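Local coordinates for protein [4Fe-4S]-dependent U34-ARNt thiolase (Methanococcus maripaludis, PDB 6SCY) that probably transfers sulfur to tRNA as a thiolase of the PP-loop family, carrying a [4Fe-4S] cluster and probably using ATP, at residues G58-L68 with V217-Y228. Numbering follows the deposited sequence.
Sequences GGKDSLVMAYL and VLLLAEMLELKY. With SO4 (sulfate ion), chain L.
Y228 lays one face of its ring over the CB methylene of K60, CB lying 3.8 Å from the centroid and 8° off the ring normal, a CH-pi contact at the first turn of helix 60-68. That turn is part of the PP-loop motif (SGGKDS) of this HUP-type fold, and a sulfate sits at its N-terminal end: S62 N donates to SO4 O1 at 3.1 Å, G59 N and D61 N more weakly. D61 belongs to a predicted ATP site, so the anion may mark a phosphate position. The K60 chain, bent at chi2, passes helix 217-223, CD 3.8 Å from L218 CD1, and NZ forms a salt bridge with D61 OD2. The helix axes cross at 66°, 9.3 Å apart, and V64 fills the crossing: CG1, anti to the backbone N (chi1 161°), meets L220 CD2 while CG2 reaches A221 CB at 3.7 Å. A Schellman motif (positive phi at E225, L226 N bonded back to A221 O) brings L226 and Y228 against the first helix. Lacking the ring, an alanine at Y228 would probably leave K60 CB uncovered and a gap beside the first turn. Farther along, L224 CD1 sits over one Y67 ring face, 4.0 Å from the centroid.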
# COMPACT_ATOMS: atom_id res chain seq x y z
N GLY A 58 2.70 8.63 -29.08
CA GLY A 58 1.78 9.62 -29.62
C GLY A 58 0.88 10.38 -28.65
O GLY A 58 0.32 11.42 -29.01
N GLY A 59 0.75 9.87 -27.43
CA GLY A 59 -0.08 10.48 -26.39
C GLY A 59 0.56 11.71 -25.78
O GLY A 59 1.75 11.95 -25.99
N LYS A 60 -0.23 12.50 -25.02
CA LYS A 60 0.24 13.74 -24.38
C LYS A 60 1.54 13.54 -23.62
O LYS A 60 2.49 14.26 -23.89
CB LYS A 60 -0.83 14.42 -23.51
CG LYS A 60 -1.68 13.47 -22.67
CD LYS A 60 -1.85 13.97 -21.25
CE LYS A 60 -2.67 13.02 -20.41
NZ LYS A 60 -1.94 11.74 -20.12
N ASP A 61 1.63 12.48 -22.76
CA ASP A 61 2.80 12.11 -21.95
C ASP A 61 4.09 12.01 -22.76
O ASP A 61 5.02 12.77 -22.50
CB ASP A 61 2.55 10.81 -21.18
CG ASP A 61 1.37 10.86 -20.23
OD1 ASP A 61 1.47 11.55 -19.20
OD2 ASP A 61 0.36 10.18 -20.51
N SER A 62 4.13 11.11 -23.77
CA SER A 62 5.29 10.88 -24.64
C SER A 62 5.73 12.09 -25.43
O SER A 62 6.93 12.24 -25.64
CB SER A 62 5.05 9.70 -25.57
OG SER A 62 5.47 8.51 -24.92
N LEU A 63 4.79 12.95 -25.86
CA LEU A 63 5.06 14.20 -26.59
C LEU A 63 5.55 15.33 -25.66
O LEU A 63 6.47 16.06 -26.03
CB LEU A 63 3.82 14.63 -27.39
CG LEU A 63 3.79 14.27 -28.88
CD1 LEU A 63 3.73 12.76 -29.11
CD2 LEU A 63 2.62 14.91 -29.55
N VAL A 64 4.95 15.43 -24.44
CA VAL A 64 5.33 16.40 -23.38
C VAL A 64 6.74 16.08 -22.91
O VAL A 64 7.57 16.99 -22.82
CB VAL A 64 4.30 16.42 -22.22
CG1 VAL A 64 4.89 17.02 -20.95
CG2 VAL A 64 3.05 17.17 -22.63
N MET A 65 7.03 14.78 -22.67
CA MET A 65 8.35 14.29 -22.28
C MET A 65 9.35 14.53 -23.42
O MET A 65 10.46 14.97 -23.17
CB MET A 65 8.29 12.79 -21.94
CG MET A 65 9.63 12.19 -21.56
SD MET A 65 9.68 10.40 -21.68
CE MET A 65 9.63 10.20 -23.42
N ALA A 66 8.93 14.26 -24.67
CA ALA A 66 9.77 14.44 -25.85
C ALA A 66 10.13 15.92 -26.07
O ALA A 66 11.26 16.20 -26.45
CB ALA A 66 9.08 13.88 -27.09
N TYR A 67 9.17 16.84 -25.79
CA TYR A 67 9.38 18.29 -25.94
C TYR A 67 10.34 18.81 -24.88
O TYR A 67 11.22 19.62 -25.22
CB TYR A 67 8.04 19.05 -25.87
CG TYR A 67 8.19 20.56 -25.95
CD1 TYR A 67 8.41 21.32 -24.80
CD2 TYR A 67 8.08 21.23 -27.16
CE1 TYR A 67 8.54 22.70 -24.86
CE2 TYR A 67 8.19 22.62 -27.23
CZ TYR A 67 8.43 23.35 -26.08
OH TYR A 67 8.54 24.73 -26.14
N LEU A 68 10.15 18.42 -23.60
CA LEU A 68 10.99 18.86 -22.49
C LEU A 68 12.43 18.40 -22.72
O LEU A 68 13.31 19.25 -22.83
CB LEU A 68 10.43 18.42 -21.12
CG LEU A 68 9.05 18.99 -20.69
CD1 LEU A 68 8.52 18.27 -19.46
CD2 LEU A 68 9.09 20.50 -20.46
N VAL A 217 0.61 17.39 -16.78
CA VAL A 217 1.12 16.89 -18.07
C VAL A 217 0.17 17.32 -19.18
O VAL A 217 0.61 17.83 -20.21
CB VAL A 217 1.35 15.34 -18.05
CG1 VAL A 217 1.46 14.77 -19.45
CG2 VAL A 217 2.59 14.97 -17.23
N LEU A 218 -1.15 17.17 -18.95
CA LEU A 218 -2.21 17.54 -19.88
C LEU A 218 -2.26 19.06 -20.08
O LEU A 218 -2.39 19.51 -21.22
CB LEU A 218 -3.56 17.02 -19.37
CG LEU A 218 -4.77 17.30 -20.24
CD1 LEU A 218 -4.84 16.35 -21.42
CD2 LEU A 218 -6.04 17.24 -19.44
N LEU A 219 -2.16 19.84 -18.98
CA LEU A 219 -2.16 21.31 -19.01
C LEU A 219 -0.95 21.82 -19.79
O LEU A 219 -1.10 22.74 -20.59
CB LEU A 219 -2.19 21.89 -17.58
CG LEU A 219 -2.35 23.40 -17.43
CD1 LEU A 219 -3.81 23.84 -17.62
CD2 LEU A 219 -1.88 23.86 -16.08
N LEU A 220 0.22 21.19 -19.59
CA LEU A 220 1.46 21.53 -20.29
C LEU A 220 1.34 21.24 -21.78
O LEU A 220 1.89 21.99 -22.58
CB LEU A 220 2.66 20.79 -19.66
CG LEU A 220 4.05 21.43 -19.85
CD1 LEU A 220 4.26 22.61 -18.90
CD2 LEU A 220 5.15 20.43 -19.58
N ALA A 221 0.60 20.17 -22.15
CA ALA A 221 0.35 19.77 -23.53
C ALA A 221 -0.52 20.81 -24.24
O ALA A 221 -0.26 21.13 -25.40
CB ALA A 221 -0.32 18.40 -23.58
N GLU A 222 -1.52 21.35 -23.52
CA GLU A 222 -2.46 22.36 -24.01
C GLU A 222 -1.77 23.71 -24.24
O GLU A 222 -2.01 24.34 -25.27
CB GLU A 222 -3.65 22.53 -23.04
CG GLU A 222 -4.63 21.35 -23.04
CD GLU A 222 -5.87 21.49 -22.18
OE1 GLU A 222 -5.80 22.14 -21.11
OE2 GLU A 222 -6.92 20.93 -22.57
N MET A 223 -0.89 24.13 -23.29
CA MET A 223 -0.16 25.40 -23.36
C MET A 223 0.88 25.42 -24.47
O MET A 223 1.13 26.49 -25.03
CB MET A 223 0.50 25.73 -22.02
CG MET A 223 -0.50 26.03 -20.92
SD MET A 223 0.27 26.42 -19.32
CE MET A 223 1.54 25.24 -19.30
N LEU A 224 1.50 24.26 -24.77
CA LEU A 224 2.52 24.14 -25.81
C LEU A 224 1.92 23.87 -27.18
O LEU A 224 2.64 23.89 -28.18
CB LEU A 224 3.56 23.06 -25.44
CG LEU A 224 4.39 23.28 -24.17
CD1 LEU A 224 5.03 21.99 -23.72
CD2 LEU A 224 5.41 24.40 -24.33
N GLU A 225 0.59 23.66 -27.23
CA GLU A 225 -0.21 23.38 -28.44
C GLU A 225 0.28 22.11 -29.17
O GLU A 225 0.31 22.07 -30.41
CB GLU A 225 -0.30 24.61 -29.37
CG GLU A 225 -1.11 25.76 -28.80
CD GLU A 225 -1.38 26.87 -29.79
OE1 GLU A 225 -0.65 27.89 -29.74
OE2 GLU A 225 -2.32 26.73 -30.60
N LEU A 226 0.64 21.07 -28.40
CA LEU A 226 1.11 19.80 -28.94
C LEU A 226 -0.05 19.02 -29.56
O LEU A 226 -1.11 18.89 -28.94
CB LEU A 226 1.83 18.93 -27.87
CG LEU A 226 3.07 19.51 -27.16
CD1 LEU A 226 3.63 18.52 -26.16
CD2 LEU A 226 4.17 19.90 -28.13
N LYS A 227 0.16 18.55 -30.80
CA LYS A 227 -0.83 17.78 -31.55
C LYS A 227 -0.72 16.28 -31.22
O LYS A 227 -0.24 15.48 -32.03
CB LYS A 227 -0.69 18.05 -33.07
CG LYS A 227 -0.98 19.49 -33.50
CD LYS A 227 0.31 20.26 -33.80
CE LYS A 227 0.02 21.66 -34.27
NZ LYS A 227 1.26 22.40 -34.64
N TYR A 228 -1.14 15.90 -29.99
CA TYR A 228 -1.09 14.52 -29.50
C TYR A 228 -2.31 13.71 -29.90
O TYR A 228 -3.41 14.26 -30.03
CB TYR A 228 -0.86 14.47 -27.97
CG TYR A 228 -1.98 15.05 -27.13
CD1 TYR A 228 -3.08 14.27 -26.76
CD2 TYR A 228 -1.93 16.36 -26.67
CE1 TYR A 228 -4.13 14.80 -26.01
CE2 TYR A 228 -2.95 16.89 -25.88
CZ TYR A 228 -4.05 16.11 -25.56
OH TYR A 228 -5.07 16.63 -24.80
S SO4 L . 1.11 8.20 -23.65
O1 SO4 L . 2.54 8.49 -23.62
O2 SO4 L . 0.75 7.72 -24.97
O3 SO4 L . 0.34 9.40 -23.33
O4 SO4 L . 0.79 7.16 -22.67